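Local atomic coordinates of seryl-tRNA synthetase, cytoplasmic (Candida albicans, PDB entry 3QO7), a protein that catalyses the attachment of serine to tRNA(Ser) in two steps, activating serine with ATP to seryl-adenylate and then transferring it to the acceptor end of the tRNA. Residues A297-E302 and S406-T411; K311-F316 and A348-D353. All coordinates share one frame; numbering follows the deposited sequence.

Interaction 1. Residues A297-E302 and S406-T411; sequences AFEKIE and SATERT. With ATP (adenosine-5'-triphosphate), chain B.
The adenosine pocket of the synthetase is built where the strand of Phe-298, Glu-299, Lys-300 and Ile-301 pairs antiparallel with Ser-406 and Ala-407, its Phe-298 and Glu-299 end meeting the helix start at Thr-408 and Glu-409. Ile-301 and Ser-406 form a hydrogen-bonded pair, Ile-301 N to Ser-406 O at 2.9 Å and Ser-406 N returning to Ile-301 O. Lys-300 and Ala-407 follow as a non-hydrogen-bonded pair with side chains on the nucleotide's face. Past this last strand pair, Thr-408 N, at the start of the helix, donates to Glu-299 O (2.9 Å).

Glu-409 then takes over as acceptor: its OE1 receives Glu-299 N at 3.0 Å in a nearly straight bond (170°) on the syn side of the carboxylate. Its OE2 comes 2.6 Å from Glu-299 OE1, the carboxylate planes 69° apart. Asn-188 donates to Glu-299 OE1 and Ser-276 bonds OE2, so this buried acid has polar partners besides Glu-409.

Phe-298 offers a flat, apolar surface to the base. With CG between backbone N and carbonyl carbon (chi1 58°), its ring faces the adenine, with N3 of ATP over the ring centre, 3.6 Å from its plane. From adenine's other side comes Arg-410, NH2 lying 3.3 Å from C4 of ATP, while its NE and NH1 bond the carbonyls of Phe-293 and Glu-366. Ala-407, small enough to fit here, lies with CB against one face of the ribose, at C1'. Lys-300 bends at its third torsion and brings NZ to 3.2 Å from O2A of the alpha-phosphate. An adenine held between a phenylalanine of one strand and an arginine of the helix that follows the neighbouring strand is the hallmark of the class II aminoacyl-tRNA synthetase active site, where motifs 2 and 3 meet.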
ATOM      1  N   ALA A 297       2.189  -8.072   3.437  1.00 33.28           N
ATOM      2  CA  ALA A 297       2.289  -6.623   3.586  1.00 33.02           C
ATOM      3  C   ALA A 297       2.797  -6.274   4.990  1.00 35.04           C
ATOM      4  O   ALA A 297       2.402  -6.899   6.003  1.00 34.76           O
ATOM      5  CB  ALA A 297       0.949  -5.998   3.350  1.00 27.90           C
ATOM      6  N   PHE A 298       3.685  -5.291   5.056  1.00 29.35           N
ATOM      7  CA  PHE A 298       4.272  -4.914   6.347  1.00 31.12           C
ATOM      8  C   PHE A 298       5.062  -3.626   6.193  1.00 31.53           C
ATOM      9  O   PHE A 298       5.311  -3.166   5.071  1.00 31.18           O
ATOM     10  CB  PHE A 298       5.177  -6.031   6.891  1.00 30.59           C
ATOM     11  CG  PHE A 298       6.308  -6.402   5.947  1.00 32.53           C
ATOM     12  CD1 PHE A 298       7.540  -5.731   6.003  1.00 34.01           C
ATOM     13  CD2 PHE A 298       6.130  -7.378   4.980  1.00 31.74           C
ATOM     14  CE1 PHE A 298       8.586  -6.054   5.128  1.00 33.97           C
ATOM     15  CE2 PHE A 298       7.161  -7.688   4.090  1.00 36.52           C
ATOM     16  CZ  PHE A 298       8.395  -7.024   4.168  1.00 35.55           C
ATOM     17  N   GLU A 299       5.460  -3.038   7.313  1.00 30.59           N
ATOM     18  CA  GLU A 299       6.207  -1.793   7.249  1.00 30.08           C
ATOM     19  C   GLU A 299       7.688  -1.999   7.540  1.00 36.30           C
ATOM     20  O   GLU A 299       8.082  -2.917   8.283  1.00 40.10           O
ATOM     21  CB  GLU A 299       5.592  -0.742   8.165  1.00 28.94           C
ATOM     22  CG  GLU A 299       4.208  -0.268   7.686  1.00 32.27           C
ATOM     23  CD  GLU A 299       3.161  -1.351   7.863  1.00 35.28           C
ATOM     24  OE1 GLU A 299       2.999  -1.794   9.036  1.00 31.58           O
ATOM     25  OE2 GLU A 299       2.538  -1.772   6.838  1.00 35.85           O
ATOM     26  N   LYS A 300       8.515  -1.158   6.935  1.00 38.07           N
ATOM     27  CA  LYS A 300       9.953  -1.282   7.100  1.00 42.17           C
ATOM     28  C   LYS A 300      10.587   0.102   7.170  1.00 40.95           C
ATOM     29  O   LYS A 300      10.345   0.940   6.308  1.00 43.31           O
ATOM     30  CB  LYS A 300      10.531  -2.111   5.942  1.00 49.21           C
ATOM     31  CG  LYS A 300      11.972  -2.543   6.085  1.00 57.84           C
ATOM     32  CD  LYS A 300      12.504  -3.165   4.781  1.00 63.72           C
ATOM     33  CE  LYS A 300      12.289  -4.679   4.723  1.00 68.17           C
ATOM     34  NZ  LYS A 300      13.050  -5.313   3.587  1.00 71.39           N
ATOM     35  N   ILE A 301      11.338   0.355   8.239  1.00 36.11           N
ATOM     36  CA  ILE A 301      12.306   1.439   8.246  1.00 34.02           C
ATOM     37  C   ILE A 301      13.614   0.903   7.675  1.00 37.17           C
ATOM     38  O   ILE A 301      14.201  -0.043   8.206  1.00 39.50           O
ATOM     39  CB  ILE A 301      12.576   1.974   9.642  1.00 32.71           C
ATOM     40  CG1 ILE A 301      11.273   2.427  10.290  1.00 31.74           C
ATOM     41  CG2 ILE A 301      13.618   3.111   9.579  1.00 32.49           C
ATOM     42  CD1 ILE A 301      10.587   3.489   9.492  1.00 36.09           C
ATOM     43  N   GLU A 302      14.061   1.513   6.586  1.00 35.50           N
ATOM     44  CA  GLU A 302      15.205   1.033   5.835  1.00 33.98           C
ATOM     45  C   GLU A 302      16.362   2.060   5.850  1.00 34.28           C
ATOM     46  O   GLU A 302      16.129   3.232   5.669  1.00 36.51           O
ATOM     47  CB  GLU A 302      14.745   0.787   4.411  1.00 33.54           C
ATOM     48  CG  GLU A 302      15.820   0.250   3.512  1.00 47.01           C
ATOM     49  CD  GLU A 302      16.022  -1.242   3.651  1.00 56.28           C
ATOM     50  OE1 GLU A 302      15.340  -1.868   4.504  1.00 59.47           O
ATOM     51  OE2 GLU A 302      16.866  -1.789   2.891  1.00 59.30           O
ATOM     52  N   SER A 406      14.413  -1.815  10.657  1.00 35.54           N
ATOM     53  CA  SER A 406      13.407  -2.631  11.325  1.00 31.49           C
ATOM     54  C   SER A 406      12.269  -2.950  10.396  1.00 30.22           C
ATOM     55  O   SER A 406      11.642  -2.046   9.864  1.00 29.99           O
ATOM     56  CB  SER A 406      12.835  -1.900  12.548  1.00 30.70           C
ATOM     57  OG  SER A 406      11.780  -2.651  13.127  1.00 30.68           O
ATOM     58  N   ALA A 407      12.013  -4.232  10.192  1.00 30.99           N
ATOM     59  CA  ALA A 407      10.756  -4.667   9.622  1.00 30.96           C
ATOM     60  C   ALA A 407       9.848  -4.755  10.845  1.00 35.34           C
ATOM     61  O   ALA A 407      10.030  -5.623  11.712  1.00 36.59           O
ATOM     62  CB  ALA A 407      10.927  -6.027   8.975  1.00 28.95           C
ATOM     63  N   THR A 408       8.889  -3.845  10.941  1.00 34.91           N
ATOM     64  CA  THR A 408       8.236  -3.607  12.223  1.00 33.88           C
ATOM     65  C   THR A 408       7.351  -4.744  12.765  1.00 36.78           C
ATOM     66  O   THR A 408       7.391  -5.049  13.962  1.00 37.46           O
ATOM     67  CB  THR A 408       7.509  -2.270  12.220  1.00 33.31           C
ATOM     68  OG1 THR A 408       6.466  -2.290  11.237  1.00 33.61           O
ATOM     69  CG2 THR A 408       8.510  -1.141  11.905  1.00 27.58           C
ATOM     70  N   GLU A 409       6.577  -5.391  11.899  1.00 38.80           N
ATOM     71  CA  GLU A 409       5.748  -6.507  12.350  1.00 37.98           C
ATOM     72  C   GLU A 409       6.637  -7.649  12.822  1.00 40.00           C
ATOM     73  O   GLU A 409       6.382  -8.272  13.855  1.00 44.32           O
ATOM     74  CB  GLU A 409       4.783  -6.972  11.252  1.00 36.19           C
ATOM     75  CG  GLU A 409       3.510  -6.095  11.125  1.00 43.96           C
ATOM     76  CD  GLU A 409       3.680  -4.835  10.251  1.00 39.02           C
ATOM     77  OE1 GLU A 409       4.803  -4.565   9.778  1.00 38.27           O
ATOM     78  OE2 GLU A 409       2.678  -4.125  10.020  1.00 33.60           O
ATOM     79  N   ARG A 410       7.696  -7.916  12.076  1.00 33.14           N
ATOM     80  CA  ARG A 410       8.606  -8.988  12.462  1.00 32.67           C
ATOM     81  C   ARG A 410       9.355  -8.617  13.756  1.00 32.42           C
ATOM     82  O   ARG A 410       9.469  -9.432  14.676  1.00 30.65           O
ATOM     83  CB  ARG A 410       9.544  -9.332  11.317  1.00 32.49           C
ATOM     84  CG  ARG A 410      10.479 -10.432  11.650  1.00 44.16           C
ATOM     85  CD  ARG A 410      11.347 -10.814  10.463  1.00 50.48           C
ATOM     86  NE  ARG A 410      10.558 -11.378   9.384  1.00 54.09           N
ATOM     87  CZ  ARG A 410      11.056 -12.175   8.446  1.00 57.02           C
ATOM     88  NH1 ARG A 410      12.343 -12.490   8.463  1.00 59.12           N
ATOM     89  NH2 ARG A 410      10.266 -12.653   7.491  1.00 56.97           N
ATOM     90  N   THR A 411       9.789  -7.363  13.871  1.00 26.41           N
ATOM     91  CA  THR A 411      10.388  -6.909  15.116  1.00 27.13           C
ATOM     92  C   THR A 411       9.446  -7.028  16.315  1.00 31.51           C
ATOM     93  O   THR A 411       9.874  -7.353  17.431  1.00 30.96           O
ATOM     94  CB  THR A 411      10.908  -5.481  14.972  1.00 27.94           C
ATOM     95  OG1 THR A 411      11.937  -5.471  13.954  1.00 29.15           O
ATOM     96  CG2 THR A 411      11.461  -4.972  16.324  1.00 22.68           C
TER
HETATM   97  PG  ATP B 486      16.855 -12.885   3.228  0.50108.21           P
HETATM   98  O1G ATP B 486      17.222 -13.327   1.830  0.50107.27           O
HETATM   99  O2G ATP B 486      15.364 -12.778   3.471  0.50108.51           O
HETATM  100  O3G ATP B 486      17.613 -13.623   4.307  0.50106.21           O
HETATM  101  PB  ATP B 486      17.061 -10.273   2.225  0.50 65.03           P
HETATM  102  O1B ATP B 486      16.217 -10.919   1.148  0.50 65.82           O
HETATM  103  O2B ATP B 486      18.302  -9.508   1.852  0.50 65.63           O
HETATM  104  O3B ATP B 486      17.389 -11.359   3.358  0.50 43.72           O
HETATM  105  PA  ATP B 486      14.757  -8.698   2.602  0.50 41.66           P
HETATM  106  O1A ATP B 486      14.065  -9.742   1.739  0.50 37.67           O
HETATM  107  O2A ATP B 486      15.023  -7.301   2.085  0.50 41.60           O
HETATM  108  O3A ATP B 486      16.172  -9.272   3.096  0.50108.82           O
HETATM  109  O5' ATP B 486      14.170  -8.692   4.103  0.50 28.32           O
HETATM  110  C5' ATP B 486      14.991  -8.101   5.114  0.50 28.72           C
HETATM  111  C4' ATP B 486      14.138  -7.925   6.347  0.50 32.58           C
HETATM  112  O4' ATP B 486      12.769  -7.717   5.965  0.50 35.33           O
HETATM  113  C3' ATP B 486      14.156  -9.214   7.109  0.50 38.85           C
HETATM  114  O3' ATP B 486      15.160  -9.117   8.119  0.50 41.70           O
HETATM  115  C2' ATP B 486      12.751  -9.355   7.663  0.50 39.99           C
HETATM  116  O2' ATP B 486      12.734  -8.822   8.991  0.50 43.09           O
HETATM  117  C1' ATP B 486      11.875  -8.486   6.773  0.50 35.33           C
HETATM  118  N9  ATP B 486      10.974  -9.329   5.930  0.50 33.10           N
HETATM  119  C8  ATP B 486      11.326  -9.927   4.776  0.50 31.76           C
HETATM  120  N7  ATP B 486      10.285 -10.624   4.245  0.50 31.38           N
HETATM  121  C5  ATP B 486       9.230 -10.485   5.073  0.50 30.36           C
HETATM  122  C6  ATP B 486       7.825 -10.961   5.104  0.50 26.51           C
HETATM  123  N6  ATP B 486       7.343 -11.746   4.104  0.50 26.10           N
HETATM  124  N1  ATP B 486       7.044 -10.589   6.139  0.50 23.09           N
HETATM  125  C2  ATP B 486       7.510  -9.805   7.125  0.50 26.47           C
HETATM  126  N3  ATP B 486       8.775  -9.332   7.155  0.50 29.63           N
HETATM  127  C4  ATP B 486       9.680  -9.629   6.181  0.50 31.59           C

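Interaction 2. Residues K311-F316 and A348-D353. With ATP (adenosine-5'-triphosphate), chain B.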
ATOM      1  N   LYS A 311      34.741   4.833   0.311  1.00 50.35           N
ATOM      2  CA  LYS A 311      34.251   4.867   1.677  1.00 48.78           C
ATOM      3  C   LYS A 311      33.185   3.848   2.016  1.00 46.08           C
ATOM      4  O   LYS A 311      32.777   3.759   3.169  1.00 43.57           O
ATOM      5  CB  LYS A 311      33.781   6.270   2.052  1.00 50.00           C
ATOM      6  CG  LYS A 311      34.917   7.256   2.130  1.00 55.32           C
ATOM      7  CD  LYS A 311      34.441   8.586   2.613  1.00 61.11           C
ATOM      8  CE  LYS A 311      35.585   9.579   2.690  1.00 68.71           C
ATOM      9  NZ  LYS A 311      35.053  10.946   3.001  1.00 72.46           N
ATOM     10  N   SER A 312      32.751   3.064   1.037  1.00 44.22           N
ATOM     11  CA  SER A 312      31.603   2.190   1.258  1.00 41.16           C
ATOM     12  C   SER A 312      31.805   1.098   2.332  1.00 42.95           C
ATOM     13  O   SER A 312      30.895   0.858   3.150  1.00 41.55           O
ATOM     14  CB  SER A 312      31.130   1.594  -0.060  1.00 39.73           C
ATOM     15  OG  SER A 312      32.213   1.016  -0.759  1.00 44.87           O
ATOM     16  N   TRP A 313      32.968   0.436   2.328  1.00 41.79           N
ATOM     17  CA  TRP A 313      33.257  -0.631   3.312  1.00 42.98           C
ATOM     18  C   TRP A 313      33.239  -0.149   4.751  1.00 43.57           C
ATOM     19  O   TRP A 313      32.712  -0.825   5.628  1.00 44.49           O
ATOM     20  CB  TRP A 313      34.564  -1.362   2.988  1.00 42.04           C
ATOM     21  CG  TRP A 313      34.445  -1.996   1.648  1.00 47.74           C
ATOM     22  CD1 TRP A 313      35.133  -1.665   0.504  1.00 49.77           C
ATOM     23  CD2 TRP A 313      33.499  -3.012   1.272  1.00 47.37           C
ATOM     24  NE1 TRP A 313      34.691  -2.442  -0.546  1.00 52.08           N
ATOM     25  CE2 TRP A 313      33.691  -3.273  -0.103  1.00 49.43           C
ATOM     26  CE3 TRP A 313      32.512  -3.717   1.962  1.00 42.91           C
ATOM     27  CZ2 TRP A 313      32.934  -4.221  -0.797  1.00 46.11           C
ATOM     28  CZ3 TRP A 313      31.762  -4.666   1.266  1.00 43.73           C
ATOM     29  CH2 TRP A 313      31.982  -4.910  -0.098  1.00 43.39           C
ATOM     30  N   GLU A 314      33.789   1.034   4.978  1.00 49.42           N
ATOM     31  CA  GLU A 314      33.690   1.691   6.267  1.00 50.94           C
ATOM     32  C   GLU A 314      32.227   2.025   6.592  1.00 48.35           C
ATOM     33  O   GLU A 314      31.782   1.921   7.748  1.00 51.40           O
ATOM     34  CB  GLU A 314      34.581   2.938   6.265  1.00 58.18           C
ATOM     35  CG  GLU A 314      34.304   3.940   7.378  1.00 68.56           C
ATOM     36  CD  GLU A 314      35.335   5.081   7.428  1.00 80.30           C
ATOM     37  OE1 GLU A 314      35.574   5.754   6.386  1.00 81.30           O
ATOM     38  OE2 GLU A 314      35.908   5.296   8.522  1.00 84.39           O
ATOM     39  N   GLU A 315      31.466   2.414   5.575  1.00 41.17           N
ATOM     40  CA  GLU A 315      30.087   2.778   5.801  1.00 39.42           C
ATOM     41  C   GLU A 315      29.311   1.525   6.151  1.00 38.93           C
ATOM     42  O   GLU A 315      28.479   1.530   7.064  1.00 37.85           O
ATOM     43  CB  GLU A 315      29.500   3.441   4.568  1.00 43.78           C
ATOM     44  CG  GLU A 315      28.087   3.989   4.769  1.00 45.63           C
ATOM     45  CD  GLU A 315      28.003   5.087   5.826  1.00 48.28           C
ATOM     46  OE1 GLU A 315      29.019   5.784   6.047  1.00 54.49           O
ATOM     47  OE2 GLU A 315      26.920   5.249   6.440  1.00 44.97           O
ATOM     48  N   PHE A 316      29.595   0.456   5.416  1.00 38.15           N
ATOM     49  CA  PHE A 316      28.960  -0.834   5.632  1.00 37.37           C
ATOM     50  C   PHE A 316      29.050  -1.200   7.112  1.00 39.45           C
ATOM     51  O   PHE A 316      28.035  -1.574   7.737  1.00 34.55           O
ATOM     52  CB  PHE A 316      29.635  -1.893   4.755  1.00 37.23           C
ATOM     53  CG  PHE A 316      29.129  -3.287   4.968  1.00 37.75           C
ATOM     54  CD1 PHE A 316      28.129  -3.806   4.169  1.00 36.70           C
ATOM     55  CD2 PHE A 316      29.681  -4.105   5.961  1.00 38.92           C
ATOM     56  CE1 PHE A 316      27.667  -5.118   4.351  1.00 37.10           C
ATOM     57  CE2 PHE A 316      29.229  -5.416   6.156  1.00 36.46           C
ATOM     58  CZ  PHE A 316      28.211  -5.917   5.350  1.00 38.00           C
ATOM     59  N   ALA A 348      24.630  -7.553  -4.604  1.00 39.26           N
ATOM     60  CA  ALA A 348      25.422  -7.489  -3.379  1.00 35.98           C
ATOM     61  C   ALA A 348      26.836  -8.037  -3.570  1.00 38.72           C
ATOM     62  O   ALA A 348      27.019  -9.117  -4.133  1.00 41.72           O
ATOM     63  CB  ALA A 348      24.704  -8.207  -2.247  1.00 28.55           C
ATOM     64  N   ALA A 349      27.832  -7.270  -3.135  1.00 34.21           N
ATOM     65  CA  ALA A 349      29.213  -7.748  -3.105  1.00 35.63           C
ATOM     66  C   ALA A 349      29.495  -8.387  -1.737  1.00 36.02           C
ATOM     67  O   ALA A 349      30.399  -9.221  -1.588  1.00 35.98           O
ATOM     68  CB  ALA A 349      30.193  -6.599  -3.368  1.00 35.31           C
ATOM     69  N   LYS A 350      28.694  -7.980  -0.751  1.00 37.95           N
ATOM     70  CA  LYS A 350      28.805  -8.445   0.618  1.00 36.18           C
ATOM     71  C   LYS A 350      27.511  -8.204   1.383  1.00 37.17           C
ATOM     72  O   LYS A 350      26.897  -7.130   1.254  1.00 38.52           O
ATOM     73  CB  LYS A 350      29.952  -7.742   1.327  1.00 34.52           C
ATOM     74  CG  LYS A 350      30.197  -8.282   2.733  1.00 36.51           C
ATOM     75  CD  LYS A 350      31.435  -7.681   3.343  1.00 43.72           C
ATOM     76  CE  LYS A 350      31.699  -8.294   4.703  1.00 49.54           C
ATOM     77  NZ  LYS A 350      32.235  -9.675   4.597  1.00 53.48           N
ATOM     78  N   LYS A 351      27.129  -9.173   2.215  1.00 32.71           N
ATOM     79  CA  LYS A 351      25.866  -9.118   2.956  1.00 32.68           C
ATOM     80  C   LYS A 351      26.029  -9.660   4.380  1.00 38.15           C
ATOM     81  O   LYS A 351      26.605 -10.729   4.580  1.00 44.52           O
ATOM     82  CB  LYS A 351      24.813  -9.918   2.198  1.00 34.94           C
ATOM     83  CG  LYS A 351      23.393  -9.930   2.772  1.00 41.31           C
ATOM     84  CD  LYS A 351      22.418 -10.308   1.655  1.00 47.22           C
ATOM     85  CE  LYS A 351      20.997 -10.436   2.122  1.00 52.77           C
ATOM     86  NZ  LYS A 351      20.723 -11.702   2.910  1.00 60.20           N
ATOM     87  N   TYR A 352      25.542  -8.918   5.371  1.00 37.54           N
ATOM     88  CA  TYR A 352      25.517  -9.379   6.758  1.00 34.50           C
ATOM     89  C   TYR A 352      24.062  -9.468   7.143  1.00 35.85           C
ATOM     90  O   TYR A 352      23.300  -8.621   6.733  1.00 37.73           O
ATOM     91  CB  TYR A 352      26.170  -8.364   7.693  1.00 30.43           C
ATOM     92  CG  TYR A 352      27.645  -8.537   7.935  1.00 32.49           C
ATOM     93  CD1 TYR A 352      28.388  -9.500   7.251  1.00 34.39           C
ATOM     94  CD2 TYR A 352      28.311  -7.729   8.852  1.00 35.92           C
ATOM     95  CE1 TYR A 352      29.755  -9.649   7.472  1.00 35.95           C
ATOM     96  CE2 TYR A 352      29.682  -7.867   9.083  1.00 38.38           C
ATOM     97  CZ  TYR A 352      30.405  -8.827   8.401  1.00 39.38           C
ATOM     98  OH  TYR A 352      31.779  -8.949   8.648  1.00 41.71           O
ATOM     99  N   ASP A 353      23.662 -10.477   7.912  1.00 34.89           N
ATOM    100  CA  ASP A 353      22.305 -10.502   8.458  1.00 32.23           C
ATOM    101  C   ASP A 353      22.389 -10.450   9.976  1.00 35.31           C
ATOM    102  O   ASP A 353      23.276 -11.057  10.595  1.00 33.59           O
ATOM    103  CB  ASP A 353      21.566 -11.789   8.104  1.00 34.79           C
ATOM    104  CG  ASP A 353      21.111 -11.844   6.672  1.00 40.31           C
ATOM    105  OD1 ASP A 353      21.571 -10.999   5.865  1.00 39.33           O
ATOM    106  OD2 ASP A 353      20.287 -12.746   6.350  1.00 43.91           O
TER
HETATM  107  PG  ATP B 486      16.855 -12.885   3.228  0.50108.21           P
HETATM  108  O1G ATP B 486      17.222 -13.327   1.830  0.50107.27           O
HETATM  109  O2G ATP B 486      15.364 -12.778   3.471  0.50108.51           O
HETATM  110  O3G ATP B 486      17.613 -13.623   4.307  0.50106.21           O
HETATM  111  PB  ATP B 486      17.061 -10.273   2.225  0.50 65.03           P
HETATM  112  O1B ATP B 486      16.217 -10.919   1.148  0.50 65.82           O
HETATM  113  O2B ATP B 486      18.302  -9.508   1.852  0.50 65.63           O
HETATM  114  O3B ATP B 486      17.389 -11.359   3.358  0.50 43.72           O
HETATM  115  PA  ATP B 486      14.757  -8.698   2.602  0.50 41.66           P
HETATM  116  O1A ATP B 486      14.065  -9.742   1.739  0.50 37.67           O
HETATM  117  O2A ATP B 486      15.023  -7.301   2.085  0.50 41.60           O
HETATM  118  O3A ATP B 486      16.172  -9.272   3.096  0.50108.82           O
HETATM  119  O5' ATP B 486      14.170  -8.692   4.103  0.50 28.32           O
HETATM  120  C5' ATP B 486      14.991  -8.101   5.114  0.50 28.72           C
HETATM  121  C4' ATP B 486      14.138  -7.925   6.347  0.50 32.58           C
HETATM  122  O4' ATP B 486      12.769  -7.717   5.965  0.50 35.33           O
HETATM  123  C3' ATP B 486      14.156  -9.214   7.109  0.50 38.85           C
HETATM  124  O3' ATP B 486      15.160  -9.117   8.119  0.50 41.70           O
HETATM  125  C2' ATP B 486      12.751  -9.355   7.663  0.50 39.99           C
HETATM  126  O2' ATP B 486      12.734  -8.822   8.991  0.50 43.09           O
HETATM  127  C1' ATP B 486      11.875  -8.486   6.773  0.50 35.33           C
HETATM  128  N9  ATP B 486      10.974  -9.329   5.930  0.50 33.10           N
HETATM  129  C8  ATP B 486      11.326  -9.927   4.776  0.50 31.76           C
HETATM  130  N7  ATP B 486      10.285 -10.624   4.245  0.50 31.38           N
HETATM  131  C5  ATP B 486       9.230 -10.485   5.073  0.50 30.36           C
HETATM  132  C6  ATP B 486       7.825 -10.961   5.104  0.50 26.51           C
HETATM  133  N6  ATP B 486       7.343 -11.746   4.104  0.50 26.10           N
HETATM  134  N1  ATP B 486       7.044 -10.589   6.139  0.50 23.09           N
HETATM  135  C2  ATP B 486       7.510  -9.805   7.125  0.50 26.47           C
HETATM  136  N3  ATP B 486       8.775  -9.332   7.155  0.50 29.63           N
HETATM  137  C4  ATP B 486       9.680  -9.629   6.181  0.50 31.59           C
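Trp-313, Phe-316 and Tyr-352 present their rings to the contact in three different ways. The indole of Trp-313 offers its six-membered edge, CZ3 reaching Lys-350 CB at 3.6 Å and CH2 lying near Ala-349 CB, while Ser-312 OG sits over one of its faces. Phe-316 has the aliphatic CD of Lys-350 over one face and the backbone carbon of Lys-351 at its edge. That edge also points at the face of Tyr-352 in a T-shaped pair, with centroids 5.1 Å apart and planes at 68°. CG of Phe-316 is anti to the backbone N (chi1 176°), which extends the ring from the helix to the strand. Lys-350 suits its place because its methylene chain packs over a face of Phe-316 and against the edge of Trp-313, whereas its NZ bonds Ser-115 OG.

Lys-351 points the other way, toward ATP: NZ makes a weak hydrogen bond to O3B and a salt bridge to Asp-353. Helix 312-329 thus lies on the side of strand 350-358 away from the triphosphate; its first turn, 312-316, runs nearly parallel to 350-353 (8°). Phe-316 also touches Leu-401 of strand 399-407, while a classic beta bulge at Ala-349 and Lys-350 faces Asn-372 of neighbouring strand 363-372.

In the fold
After the N-terminal arm and the first part of the catalytic core, the chain reaches strand 297-307, the first half of interaction 1, and turns directly into helix 312-329, which begins interaction 2. After strand 334-338 it reaches strand 350-358, and interaction 2 closes a loop of 31 intervening residues. Strand 363-372 and a helical excursion follow before strand 399-407 and helix 408-419 complete interaction 1, whose 103-residue loop encloses the smaller one entirely. Both contacts belong to the same mixed sheet, their centres about 21 Å apart. Interaction 1 joins adjacent strands 297-307 and 399-407 and the start of helix 408-419 around the adenosine, interaction 2 packs a helix on one face of the sheet, and ATP spans from one to the other.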